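Local structure of 1,3-alpha-isomaltosidase (Kribbella flavida DSM 17836, 5X3I) at residues G190-A195 with R201-V206; P395-E400 with G404-D409; A582-A587 with R627-L632; R25-E30 with V41-L46. The protein hydrolyses the alpha-1,3-glucosidic linkages of the cyclic tetrasaccharide cyclobis-(1-6)-alpha-nigerosyl, yielding isomaltose inside the cell. The protein carries 1 engineered substitution. All blocks are in the same frame, centred on the assembly; numbering follows the deposited sequence.

Contact 1 of 4, residues G190-A195 with R201-V206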
loop_
_atom_site.group_PDB
_atom_site.type_symbol
_atom_site.label_atom_id
_atom_site.label_comp_id
_atom_site.label_asym_id
_atom_site.label_seq_id
_atom_site.Cartn_x
_atom_site.Cartn_y
_atom_site.Cartn_z
ATOM N N GLY A 190 4.932 -9.494 1.042
ATOM C CA GLY A 190 4.861 -8.060 0.868
ATOM C C GLY A 190 4.888 -7.364 2.208
ATOM O O GLY A 190 5.574 -7.795 3.134
ATOM N N GLU A 191 4.143 -6.273 2.295
ATOM C CA GLU A 191 4.080 -5.456 3.493
ATOM C C GLU A 191 2.965 -5.954 4.420
ATOM O O GLU A 191 1.800 -5.925 4.054
ATOM C CB GLU A 191 3.857 -3.993 3.103
ATOM C CG GLU A 191 3.765 -3.017 4.246
ATOM C CD GLU A 191 3.440 -1.608 3.764
ATOM O OE1 GLU A 191 2.636 -1.475 2.812
ATOM O OE2 GLU A 191 3.986 -0.646 4.330
ATOM N N ARG A 192 3.332 -6.398 5.619
ATOM C CA ARG A 192 2.377 -7.003 6.546
ATOM C C ARG A 192 2.375 -6.286 7.882
ATOM O O ARG A 192 3.428 -5.944 8.412
ATOM C CB ARG A 192 2.690 -8.489 6.731
ATOM C CG ARG A 192 2.550 -9.288 5.459
ATOM C CD ARG A 192 1.096 -9.356 5.011
ATOM N NE ARG A 192 0.977 -9.715 3.606
ATOM C CZ ARG A 192 -0.161 -10.029 3.000
ATOM N NH1 ARG A 192 -1.299 -10.061 3.682
ATOM N NH2 ARG A 192 -0.151 -10.314 1.708
ATOM N N TYR A 193 1.182 -5.950 8.358
ATOM C CA TYR A 193 1.057 -5.182 9.577
ATOM C C TYR A 193 0.790 -5.943 10.885
ATOM O O TYR A 193 0.884 -5.354 11.956
ATOM C CB TYR A 193 -0.065 -4.155 9.369
ATOM C CG TYR A 193 0.129 -3.217 8.181
ATOM C CD1 TYR A 193 -0.041 -3.660 6.871
ATOM C CD2 TYR A 193 0.454 -1.884 8.379
ATOM C CE1 TYR A 193 0.123 -2.802 5.797
ATOM C CE2 TYR A 193 0.622 -1.027 7.318
ATOM C CZ TYR A 193 0.458 -1.482 6.034
ATOM O OH TYR A 193 0.626 -0.617 4.983
ATOM N N ASP A 194 0.385 -7.210 10.808
ATOM C CA ASP A 194 0.109 -7.976 12.029
ATOM C C ASP A 194 1.298 -8.709 12.648
ATOM O O ASP A 194 1.465 -8.689 13.859
ATOM C CB ASP A 194 -1.065 -8.955 11.815
ATOM C CG ASP A 194 -0.904 -9.827 10.600
ATOM O OD1 ASP A 194 0.156 -9.770 9.947
ATOM O OD2 ASP A 194 -1.853 -10.587 10.305
ATOM N N ALA A 195 2.111 -9.371 11.835
ATOM C CA ALA A 195 3.250 -10.114 12.376
ATOM C C ALA A 195 4.402 -10.251 11.389
ATOM O O ALA A 195 4.193 -10.301 10.185
ATOM C CB ALA A 195 2.798 -11.508 12.850
ATOM N N ARG A 201 -1.150 -18.569 10.454
ATOM C CA ARG A 201 -2.155 -17.569 10.124
ATOM C C ARG A 201 -2.772 -17.819 8.769
ATOM O O ARG A 201 -2.172 -18.442 7.908
ATOM C CB ARG A 201 -1.548 -16.159 10.140
ATOM C CG ARG A 201 -1.009 -15.728 11.479
ATOM C CD ARG A 201 -0.437 -14.319 11.430
ATOM N NE ARG A 201 -0.048 -13.880 12.762
ATOM C CZ ARG A 201 -0.776 -13.072 13.518
ATOM N NH1 ARG A 201 -1.928 -12.599 13.065
ATOM N NH2 ARG A 201 -0.350 -12.732 14.723
ATOM N N GLU A 202 -3.987 -17.323 8.602
ATOM C CA GLU A 202 -4.605 -17.232 7.297
ATOM C C GLU A 202 -4.452 -15.815 6.748
ATOM O O GLU A 202 -4.730 -14.846 7.444
ATOM C CB GLU A 202 -6.079 -17.610 7.371
ATOM C CG GLU A 202 -6.316 -19.074 7.688
ATOM C CD GLU A 202 -7.782 -19.420 7.715
ATOM O OE1 GLU A 202 -8.141 -20.506 7.218
ATOM O OE2 GLU A 202 -8.575 -18.607 8.231
ATOM N N LEU A 203 -4.024 -15.713 5.495
ATOM C CA LEU A 203 -3.804 -14.424 4.844
ATOM C C LEU A 203 -3.927 -14.596 3.343
ATOM O O LEU A 203 -3.942 -15.725 2.846
ATOM C CB LEU A 203 -2.430 -13.841 5.201
ATOM C CG LEU A 203 -1.182 -14.553 4.673
ATOM C CD1 LEU A 203 -0.032 -13.570 4.446
ATOM C CD2 LEU A 203 -0.747 -15.642 5.617
ATOM N N ASP A 204 -4.053 -13.485 2.620
ATOM C CA ASP A 204 -4.041 -13.556 1.170
ATOM C C ASP A 204 -3.177 -12.441 0.560
ATOM O O ASP A 204 -2.639 -11.621 1.285
ATOM C CB ASP A 204 -5.471 -13.506 0.625
ATOM C CG ASP A 204 -6.191 -12.179 0.895
ATOM O OD1 ASP A 204 -5.675 -11.300 1.614
ATOM O OD2 ASP A 204 -7.316 -12.030 0.379
ATOM N N ALA A 205 -3.010 -12.449 -0.757
ATOM C CA ALA A 205 -2.318 -11.355 -1.404
ATOM C C ALA A 205 -3.201 -10.717 -2.453
ATOM O O ALA A 205 -3.323 -11.232 -3.566
ATOM C CB ALA A 205 -1.039 -11.864 -2.030
ATOM N N VAL A 206 -3.743 -9.552 -2.123
ATOM C CA VAL A 206 -4.507 -8.768 -3.072
ATOM C C VAL A 206 -4.409 -7.290 -2.687
ATOM O O VAL A 206 -4.533 -6.929 -1.512
ATOM C CB VAL A 206 -5.997 -9.232 -3.140
ATOM C CG1 VAL A 206 -6.675 -9.161 -1.770
ATOM C CG2 VAL A 206 -6.763 -8.427 -4.161
HETATM O O HOH W 1 -4.200 -10.765 3.557
#

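Contact 2 of 4, residues P395-E400 with G404-D409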
loop_
_atom_site.group_PDB
_atom_site.type_symbol
_atom_site.label_atom_id
_atom_site.label_comp_id
_atom_site.label_asym_id
_atom_site.label_seq_id
_atom_site.Cartn_x
_atom_site.Cartn_y
_atom_site.Cartn_z
ATOM N N PRO A 395 -4.372 8.358 -9.405
ATOM C CA PRO A 395 -4.585 7.908 -10.787
ATOM C C PRO A 395 -6.066 7.817 -11.134
ATOM O O PRO A 395 -6.563 6.724 -11.425
ATOM C CB PRO A 395 -3.938 6.525 -10.799
ATOM C CG PRO A 395 -4.196 6.020 -9.402
ATOM C CD PRO A 395 -4.116 7.227 -8.497
ATOM N N LEU A 396 -6.749 8.951 -11.073
ATOM C CA LEU A 396 -8.186 9.034 -11.299
ATOM C C LEU A 396 -8.543 10.338 -11.989
ATOM O O LEU A 396 -8.003 11.388 -11.649
ATOM C CB LEU A 396 -8.950 8.939 -9.979
ATOM C CG LEU A 396 -8.862 7.617 -9.220
ATOM C CD1 LEU A 396 -9.485 7.743 -7.833
ATOM C CD2 LEU A 396 -9.534 6.527 -10.035
ATOM N N GLN A 397 -9.463 10.256 -12.936
ATOM C CA GLN A 397 -9.983 11.415 -13.628
ATOM C C GLN A 397 -11.456 11.607 -13.286
ATOM O O GLN A 397 -12.298 10.828 -13.722
ATOM C CB GLN A 397 -9.809 11.256 -15.129
ATOM C CG GLN A 397 -10.132 12.496 -15.926
ATOM C CD GLN A 397 -9.061 13.561 -15.765
ATOM O OE1 GLN A 397 -7.954 13.266 -15.348
ATOM N NE2 GLN A 397 -9.400 14.800 -16.080
ATOM N N LYS A 398 -11.752 12.656 -12.526
ATOM C CA LYS A 398 -13.106 12.935 -12.065
ATOM C C LYS A 398 -14.075 13.102 -13.226
ATOM O O LYS A 398 -13.777 13.780 -14.205
ATOM C CB LYS A 398 -13.138 14.185 -11.191
ATOM C CG LYS A 398 -12.445 14.038 -9.851
ATOM C CD LYS A 398 -12.751 15.228 -8.967
ATOM C CE LYS A 398 -12.014 15.152 -7.652
ATOM N NZ LYS A 398 -12.317 16.303 -6.777
ATOM N N THR A 399 -15.193 12.397 -13.143
ATOM C CA THR A 399 -16.275 12.514 -14.113
ATOM C C THR A 399 -17.457 13.389 -13.682
ATOM O O THR A 399 -18.382 13.593 -14.453
ATOM C CB THR A 399 -16.813 11.133 -14.454
ATOM O OG1 THR A 399 -17.192 10.470 -13.245
ATOM C CG2 THR A 399 -15.733 10.332 -15.137
ATOM N N GLU A 400 -17.427 13.900 -12.457
ATOM C CA GLU A 400 -18.592 14.574 -11.891
ATOM C C GLU A 400 -18.785 15.990 -12.429
ATOM O O GLU A 400 -19.781 16.637 -12.132
ATOM C CB GLU A 400 -18.496 14.605 -10.365
ATOM C CG GLU A 400 -17.489 15.599 -9.839
ATOM C CD GLU A 400 -16.913 15.197 -8.498
ATOM O OE1 GLU A 400 -16.284 14.121 -8.422
ATOM O OE2 GLU A 400 -17.091 15.955 -7.523
ATOM N N GLY A 404 -15.083 22.382 -18.160
ATOM C CA GLY A 404 -13.713 22.646 -17.764
ATOM C C GLY A 404 -12.714 21.664 -18.341
ATOM O O GLY A 404 -13.074 20.758 -19.088
ATOM N N GLN A 405 -11.449 21.862 -17.998
ATOM C CA GLN A 405 -10.391 20.984 -18.459
ATOM C C GLN A 405 -10.613 19.544 -18.025
ATOM O O GLN A 405 -10.318 18.620 -18.769
ATOM C CB GLN A 405 -9.037 21.452 -17.940
ATOM C CG GLN A 405 -7.904 20.735 -18.615
ATOM C CD GLN A 405 -7.824 21.094 -20.076
ATOM O OE1 GLN A 405 -7.681 22.267 -20.423
ATOM N NE2 GLN A 405 -7.926 20.094 -20.945
ATOM N N VAL A 406 -11.128 19.365 -16.813
ATOM C CA VAL A 406 -11.315 18.034 -16.274
ATOM C C VAL A 406 -12.300 17.229 -17.137
ATOM O O VAL A 406 -12.088 16.042 -17.366
ATOM C CB VAL A 406 -11.784 18.085 -14.795
ATOM C CG1 VAL A 406 -13.149 18.772 -14.659
ATOM C CG2 VAL A 406 -11.793 16.693 -14.187
ATOM N N ALA A 407 -13.350 17.886 -17.636
ATOM C CA ALA A 407 -14.347 17.229 -18.478
ATOM C C ALA A 407 -13.808 16.986 -19.880
ATOM O O ALA A 407 -14.070 15.944 -20.477
ATOM C CB ALA A 407 -15.626 18.055 -18.546
ATOM N N ALA A 408 -13.055 17.950 -20.396
ATOM C CA ALA A 408 -12.434 17.789 -21.698
ATOM C C ALA A 408 -11.480 16.593 -21.696
ATOM O O ALA A 408 -11.444 15.836 -22.648
ATOM C CB ALA A 408 -11.699 19.051 -22.101
ATOM N N ASP A 409 -10.711 16.437 -20.618
ATOM C CA ASP A 409 -9.731 15.355 -20.532
ATOM C C ASP A 409 -10.416 13.988 -20.377
ATOM O O ASP A 409 -9.979 13.008 -20.962
ATOM C CB ASP A 409 -8.753 15.598 -19.376
ATOM C CG ASP A 409 -7.796 16.781 -19.643
ATOM O OD1 ASP A 409 -7.871 17.380 -20.727
ATOM O OD2 ASP A 409 -6.963 17.098 -18.770
HETATM O O HOH W 2 -7.033 16.633 -16.326
#

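Contact 3 of 4, residues A582-A587 with R627-L632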
loop_
_atom_site.group_PDB
_atom_site.type_symbol
_atom_site.label_atom_id
_atom_site.label_comp_id
_atom_site.label_asym_id
_atom_site.label_seq_id
_atom_site.Cartn_x
_atom_site.Cartn_y
_atom_site.Cartn_z
ATOM N N ALA A 582 7.814 7.611 18.669
ATOM C CA ALA A 582 7.721 7.405 17.230
ATOM C C ALA A 582 8.833 8.151 16.504
ATOM O O ALA A 582 9.516 7.583 15.665
ATOM C CB ALA A 582 6.371 7.852 16.713
ATOM N N ALA A 583 9.000 9.426 16.840
ATOM C CA ALA A 583 10.001 10.260 16.183
ATOM C C ALA A 583 11.402 9.683 16.356
ATOM O O ALA A 583 12.171 9.634 15.405
ATOM C CB ALA A 583 9.943 11.686 16.712
ATOM N N ALA A 584 11.723 9.235 17.567
ATOM C CA ALA A 584 13.054 8.707 17.838
ATOM C C ALA A 584 13.355 7.456 17.025
ATOM O O ALA A 584 14.419 7.349 16.428
ATOM C CB ALA A 584 13.223 8.422 19.310
ATOM N N ALA A 585 12.416 6.514 16.992
ATOM C CA ALA A 585 12.608 5.295 16.220
ATOM C C ALA A 585 12.682 5.607 14.732
ATOM O O ALA A 585 13.457 5.006 14.005
ATOM C CB ALA A 585 11.473 4.284 16.499
ATOM N N SER A 586 11.874 6.559 14.286
ATOM C CA SER A 586 11.785 6.873 12.860
ATOM C C SER A 586 13.068 7.499 12.313
ATOM O O SER A 586 13.409 7.302 11.150
ATOM C CB SER A 586 10.604 7.797 12.595
ATOM O OG SER A 586 9.394 7.144 12.904
ATOM N N ALA A 587 13.787 8.218 13.168
ATOM C CA ALA A 587 15.102 8.766 12.817
ATOM C C ALA A 587 16.093 7.661 12.425
ATOM O O ALA A 587 17.121 7.899 11.798
ATOM C CB ALA A 587 15.645 9.588 13.982
ATOM N N ARG A 627 13.957 18.111 17.658
ATOM C CA ARG A 627 15.097 18.775 17.027
ATOM C C ARG A 627 16.359 17.927 17.148
ATOM O O ARG A 627 17.083 17.761 16.171
ATOM C CB ARG A 627 15.323 20.167 17.633
ATOM C CG ARG A 627 16.431 20.980 16.963
ATOM C CD ARG A 627 16.314 22.484 17.311
ATOM N NE ARG A 627 16.197 22.690 18.747
ATOM C CZ ARG A 627 15.369 23.542 19.339
ATOM N NH1 ARG A 627 14.568 24.324 18.633
ATOM N NH2 ARG A 627 15.355 23.617 20.660
ATOM N N ARG A 628 16.614 17.382 18.332
ATOM C CA ARG A 628 17.760 16.490 18.514
ATOM C C ARG A 628 17.704 15.300 17.567
ATOM O O ARG A 628 18.692 14.960 16.929
ATOM C CB ARG A 628 17.853 15.979 19.948
ATOM C CG ARG A 628 18.351 16.987 20.950
ATOM C CD ARG A 628 18.974 16.268 22.139
ATOM N NE ARG A 628 18.569 16.840 23.417
ATOM C CZ ARG A 628 18.752 16.239 24.588
ATOM N NH1 ARG A 628 19.331 15.046 24.639
ATOM N NH2 ARG A 628 18.350 16.827 25.706
ATOM N N PHE A 629 16.540 14.672 17.478
ATOM C CA PHE A 629 16.373 13.518 16.606
ATOM C C PHE A 629 16.624 13.906 15.153
ATOM O O PHE A 629 17.343 13.220 14.441
ATOM C CB PHE A 629 14.971 12.918 16.761
ATOM C CG PHE A 629 14.662 12.444 18.160
ATOM C CD1 PHE A 629 15.649 11.910 18.959
ATOM C CD2 PHE A 629 13.387 12.538 18.668
ATOM C CE1 PHE A 629 15.366 11.482 20.236
ATOM C CE2 PHE A 629 13.103 12.108 19.947
ATOM C CZ PHE A 629 14.094 11.581 20.725
ATOM N N ALA A 630 16.031 15.017 14.733
ATOM C CA ALA A 630 16.163 15.482 13.349
ATOM C C ALA A 630 17.605 15.875 13.020
ATOM O O ALA A 630 18.086 15.634 11.915
ATOM C CB ALA A 630 15.229 16.639 13.094
ATOM N N THR A 631 18.295 16.454 13.995
ATOM C CA THR A 631 19.667 16.899 13.792
ATOM C C THR A 631 20.612 15.703 13.717
ATOM O O THR A 631 21.517 15.664 12.890
ATOM C CB THR A 631 20.115 17.859 14.916
ATOM O OG1 THR A 631 19.219 18.974 14.963
ATOM C CG2 THR A 631 21.503 18.377 14.642
ATOM N N LEU A 632 20.389 14.730 14.590
ATOM C CA LEU A 632 21.094 13.463 14.523
ATOM C C LEU A 632 20.850 12.782 13.166
ATOM O O LEU A 632 21.780 12.293 12.531
ATOM C CB LEU A 632 20.653 12.558 15.680
ATOM C CG LEU A 632 21.488 11.295 15.914
ATOM C CD1 LEU A 632 21.472 10.896 17.381
ATOM C CD2 LEU A 632 20.977 10.151 15.072
#

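Contact 4 of 4, residues R25-E30 with V41-L46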
loop_
_atom_site.group_PDB
_atom_site.type_symbol
_atom_site.label_atom_id
_atom_site.label_comp_id
_atom_site.label_asym_id
_atom_site.label_seq_id
_atom_site.Cartn_x
_atom_site.Cartn_y
_atom_site.Cartn_z
ATOM N N ARG A 25 -26.372 -8.333 -9.825
ATOM C CA ARG A 25 -25.051 -8.574 -10.403
ATOM C C ARG A 25 -24.385 -9.734 -9.672
ATOM O O ARG A 25 -24.011 -9.581 -8.522
ATOM C CB ARG A 25 -24.170 -7.326 -10.313
ATOM C CG ARG A 25 -24.653 -6.108 -11.090
ATOM C CD ARG A 25 -23.751 -4.904 -10.801
ATOM N NE ARG A 25 -23.740 -4.569 -9.376
ATOM C CZ ARG A 25 -22.851 -3.773 -8.785
ATOM N NH1 ARG A 25 -22.943 -3.543 -7.482
ATOM N NH2 ARG A 25 -21.871 -3.212 -9.486
ATOM N N PRO A 26 -24.231 -10.891 -10.334
ATOM C CA PRO A 26 -23.712 -12.089 -9.661
ATOM C C PRO A 26 -22.418 -11.855 -8.877
ATOM O O PRO A 26 -22.307 -12.341 -7.755
ATOM C CB PRO A 26 -23.481 -13.058 -10.818
ATOM C CG PRO A 26 -24.527 -12.681 -11.803
ATOM C CD PRO A 26 -24.653 -11.181 -11.714
ATOM N N HIS A 27 -21.476 -11.109 -9.449
ATOM C CA HIS A 27 -20.231 -10.775 -8.760
ATOM C C HIS A 27 -20.344 -9.560 -7.841
ATOM O O HIS A 27 -19.466 -9.309 -7.020
ATOM C CB HIS A 27 -19.119 -10.518 -9.769
ATOM C CG HIS A 27 -18.690 -11.738 -10.513
ATOM N ND1 HIS A 27 -17.577 -12.468 -10.162
ATOM C CD2 HIS A 27 -19.222 -12.355 -11.594
ATOM C CE1 HIS A 27 -17.439 -13.481 -10.996
ATOM N NE2 HIS A 27 -18.423 -13.433 -11.874
ATOM N N GLY A 28 -21.414 -8.796 -7.989
ATOM C CA GLY A 28 -21.598 -7.608 -7.182
ATOM C C GLY A 28 -20.564 -6.541 -7.492
ATOM O O GLY A 28 -20.089 -6.426 -8.622
ATOM N N ILE A 29 -20.201 -5.773 -6.475
ATOM C CA ILE A 29 -19.290 -4.646 -6.651
ATOM C C ILE A 29 -17.843 -5.136 -6.747
ATOM O O ILE A 29 -16.960 -4.419 -7.212
ATOM C CB ILE A 29 -19.448 -3.635 -5.497
ATOM C CG1 ILE A 29 -18.874 -2.271 -5.878
ATOM C CG2 ILE A 29 -18.825 -4.164 -4.224
ATOM C CD1 ILE A 29 -19.138 -1.207 -4.846
ATOM N N GLU A 30 -17.639 -6.380 -6.328
ATOM C CA GLU A 30 -16.350 -7.064 -6.354
ATOM C C GLU A 30 -15.340 -6.400 -5.429
ATOM O O GLU A 30 -14.148 -6.327 -5.717
ATOM C CB GLU A 30 -15.819 -7.164 -7.784
ATOM C CG GLU A 30 -16.670 -8.077 -8.629
ATOM C CD GLU A 30 -16.089 -8.378 -9.984
ATOM O OE1 GLU A 30 -15.032 -9.040 -10.062
ATOM O OE2 GLU A 30 -16.702 -7.952 -10.975
ATOM N N VAL A 41 -23.891 -14.897 -3.299
ATOM C CA VAL A 41 -22.934 -15.273 -2.260
ATOM C C VAL A 41 -22.971 -16.756 -1.896
ATOM O O VAL A 41 -23.986 -17.239 -1.407
ATOM C CB VAL A 41 -23.161 -14.472 -0.983
ATOM C CG1 VAL A 41 -22.076 -14.784 0.024
ATOM C CG2 VAL A 41 -23.199 -12.984 -1.292
ATOM N N PRO A 42 -21.872 -17.487 -2.123
ATOM C CA PRO A 42 -20.657 -17.064 -2.816
ATOM C C PRO A 42 -20.897 -16.999 -4.306
ATOM O O PRO A 42 -21.886 -17.547 -4.789
ATOM C CB PRO A 42 -19.652 -18.160 -2.469
ATOM C CG PRO A 42 -20.487 -19.354 -2.231
ATOM C CD PRO A 42 -21.736 -18.847 -1.579
ATOM N N VAL A 43 -20.014 -16.317 -5.018
ATOM C CA VAL A 43 -20.124 -16.220 -6.455
ATOM C C VAL A 43 -19.907 -17.593 -7.079
ATOM O O VAL A 43 -20.593 -17.959 -8.021
ATOM C CB VAL A 43 -19.118 -15.212 -7.024
ATOM C CG1 VAL A 43 -19.262 -15.114 -8.522
ATOM C CG2 VAL A 43 -19.319 -13.851 -6.377
ATOM N N LEU A 44 -18.962 -18.351 -6.530
ATOM C CA LEU A 44 -18.677 -19.705 -6.997
ATOM C C LEU A 44 -18.867 -20.720 -5.868
ATOM O O LEU A 44 -17.926 -21.058 -5.164
ATOM C CB LEU A 44 -17.255 -19.796 -7.553
ATOM C CG LEU A 44 -16.805 -21.147 -8.115
ATOM C CD1 LEU A 44 -17.651 -21.534 -9.298
ATOM C CD2 LEU A 44 -15.331 -21.100 -8.506
ATOM N N PRO A 45 -20.097 -21.210 -5.690
ATOM C CA PRO A 45 -20.382 -22.150 -4.601
ATOM C C PRO A 45 -19.800 -23.523 -4.876
ATOM O O PRO A 45 -19.710 -23.919 -6.035
ATOM C CB PRO A 45 -21.913 -22.213 -4.572
ATOM C CG PRO A 45 -22.380 -21.129 -5.490
ATOM C CD PRO A 45 -21.298 -20.918 -6.481
ATOM N N LEU A 46 -19.396 -24.232 -3.831
ATOM C CA LEU A 46 -19.030 -25.633 -3.982
ATOM C C LEU A 46 -20.295 -26.445 -4.209
ATOM O O LEU A 46 -21.364 -26.074 -3.729
ATOM C CB LEU A 46 -18.281 -26.147 -2.754
ATOM C CG LEU A 46 -16.950 -25.462 -2.439
ATOM C CD1 LEU A 46 -16.276 -26.116 -1.247
ATOM C CD2 LEU A 46 -16.045 -25.502 -3.646
#

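Contact 1 of 4, residues G190-A195 with R201-V206
Arg-192 and Leu-203 face each other across backbones too far apart to pair: their CA atoms are 9.8 Å apart, and the CA atoms of Ala-195 and Arg-201 are 9.5 Å apart. Side chains from the irregular segment 190-195 bridge the gap to the edge strand 202-205. The Arg-192 chain bends at chi2 (-67°) and lays its guanidinium beside the strand. Its NH2 donates to the backbone O of Asp-204 at 2.8 Å, tilted 26° from the carbonyl plane, and NH1 adds a weak bond to the same oxygen. A water 3.0 Å from Arg-192 NH1 also accepts from the backbone N of Asp-204, while CD1 of Leu-203 sits 3.7 Å above the guanidinium plane, over its centre. Nearer the solvent, Asp-194 OD2 and Arg-201 NH1 form a loose salt bridge at 3.4 Å, with no N-H aimed at the oxygen; OD1 of Asp-194 is held by Gln-198. Ala-195 CB rests 3.7 Å from Arg-201 NE. Strand 202-205 pairs on its other side with strand 247-252 of the sheet in the galactose mutarotase-like region, and the backbone N of Arg-192 bonds to Thr-553 of helix 541-556, placing the loop between that sheet and the TIM barrel.

Contact 2 of 4, residues P395-E400 with G404-D409
Gln-397 reaches from the loop after a barrel strand to the first turns of helix 404-415, meeting Val-406 and Asp-409. From CB the chain starts with CG anti to the backbone N, then turns about the CB-CG bond (chi2 73°), which brings the amide up to the helix. CD lies 4.2 Å from CB of Asp-409, and the amide plane is turned 47° from the Asp-409 carboxylate. At the tip, NE2 does most of the work. It donates to the backbone O of Val-406 at 3.2 Å, nearly straight (162°) and on a lone pair in the carbonyl plane. NE2 also donates to a water 3.0 Å away, which in turn donates to OD2 of Asp-409, so two acceptors fix the rotation of the amide. The methylene CB of Asp-409 packs 3.5 Å from Gln-397 NE2. Beside this grip, CG2 of Val-406 presses against the backbone O of Lys-398 at 3.5 Å; the lysine's own amine leads away to the carbonyl of Glu-339. Within the helix, Gln-405 NE2 bonds to Asp-409 OD1 and steadies the carboxylate. The contact ties the loop leaving strand 388-393 to the helix that follows it in the beta/alpha barrel. Farther along helix 404-415, Ala-410 and Met-413 also touch Gln-397, while Pro-395, in the loop just past strand 388-393, touches Tyr-496 and Tyr-500 of helix 496-510.

Contact 3 of 4, residues A582-A587 with R627-L632
Phe-629 is the bump of this helix-helix contact, and the hollow that takes it is a smooth patch of alanines on helix 576-586. CA of Ala-584 is only 6.0 Å from CA of Phe-629; the facing side chains of Ala-583, Ala-584 and Ala-587 are only methyls, which is consistent with so close an approach. The phenylalanine side chain leaves helix 622-650 with CG anti to its own carbonyl carbon (chi1 -60°), and this lays the ring across the Ala-584 position with one face turned to it. The methyl CB of Ala-584 sits over that face, 3.8 Å from the ring centroid and 19° off the normal, a CH-pi contact displaced toward the rim; its nearest ring atom is CZ of Phe-629 at 3.6 Å. The backbone N and CA of Ala-584 lie against the same face, near CD2 of Phe-629. Farther along the chain, CB of Ala-587 closes on the Phe-629 backbone, 4.0 Å from its O, while CB of Ala-583 meets CD2 of Phe-629 obliquely at 4.1 Å. An alanine here in place of Phe-629 is likely to open a gap between the helices and leave the methyl of Ala-584 without its aromatic partner. Ser-586 OG donates to the backbone O of Ala-582 and is also bonded by Trp-564 NE1. Between the segments themselves the buried adhesion rests on apolar fit and the CH-pi contact, and just past them Arg-633 NH1 bonds to O of Ala-587, a polar link bordering the dry packing.

Contact 4 of 4, residues R25-E30 with V41-L46
Val-43 lies against a pair of overlapping beta turns, a type I turn from Arg-25 to Gly-28 and a type II' turn from His-27 to Glu-30, in the N-terminal region of the enzyme. The first turn is closed by the backbone N of Gly-28 bonding to O of Arg-25 at 2.8 Å. Along segment 41-46, Val-41 closes the short strand 40-41. The peptide bond to Pro-42 is cis, and Pro-42 turns away from segment 25-30. Next comes Val-43, which carries the contact: its CA approaches that of His-27 to 5.9 Å and its two methyls divide the work. CG1, anti to the backbone N (chi1 -179°), stands over one face of the His-27 imidazole, 3.6 Å from the ring centroid and 18° off the normal, a CH-pi contact. It is displaced toward the rim, with CE1 and ND1 of His-27 nearest, and the two side chains cross at about a right angle. On the other branch, CG2 of Val-43 comes to 3.6 Å from the backbone O of Pro-26. The histidine ring is also stacked with that of His-479, linking this turn to a residue of the TIM-barrel domain. A serine in place of His-27 would probably leave the Val-43 methyl without its aromatic face and lose the stack with His-479. Beyond Val-43, segment 41-46 runs from beside the turns to strands 130-139 and 159-167: Leu-44 packs on Leu-165, Pro-45 touches Val-139, and the backbone N of Leu-46 is hydrogen-bonded to OE2 of Glu-49.

In the fold
Contacts 2 and 3 both lie in the TIM-barrel domain and are buried, yet their centres are about 41 Å apart and their chemistry differs: contact 2 joins a loop to the helix following it through an amide and a water, whereas contact 3 joins two helices distant in sequence by apolar packing. Contact 1, partly buried, is the one with charged groups meeting across it, at a sheet edge facing the barrel. Contact 4 is a surface contact between loops and, like contact 3, uses a methyl over a ring. Contacts 1 and 4 approach to about 8 Å between nearest atoms; contacts 3 and 4 lie on opposite sides of the chain's centre.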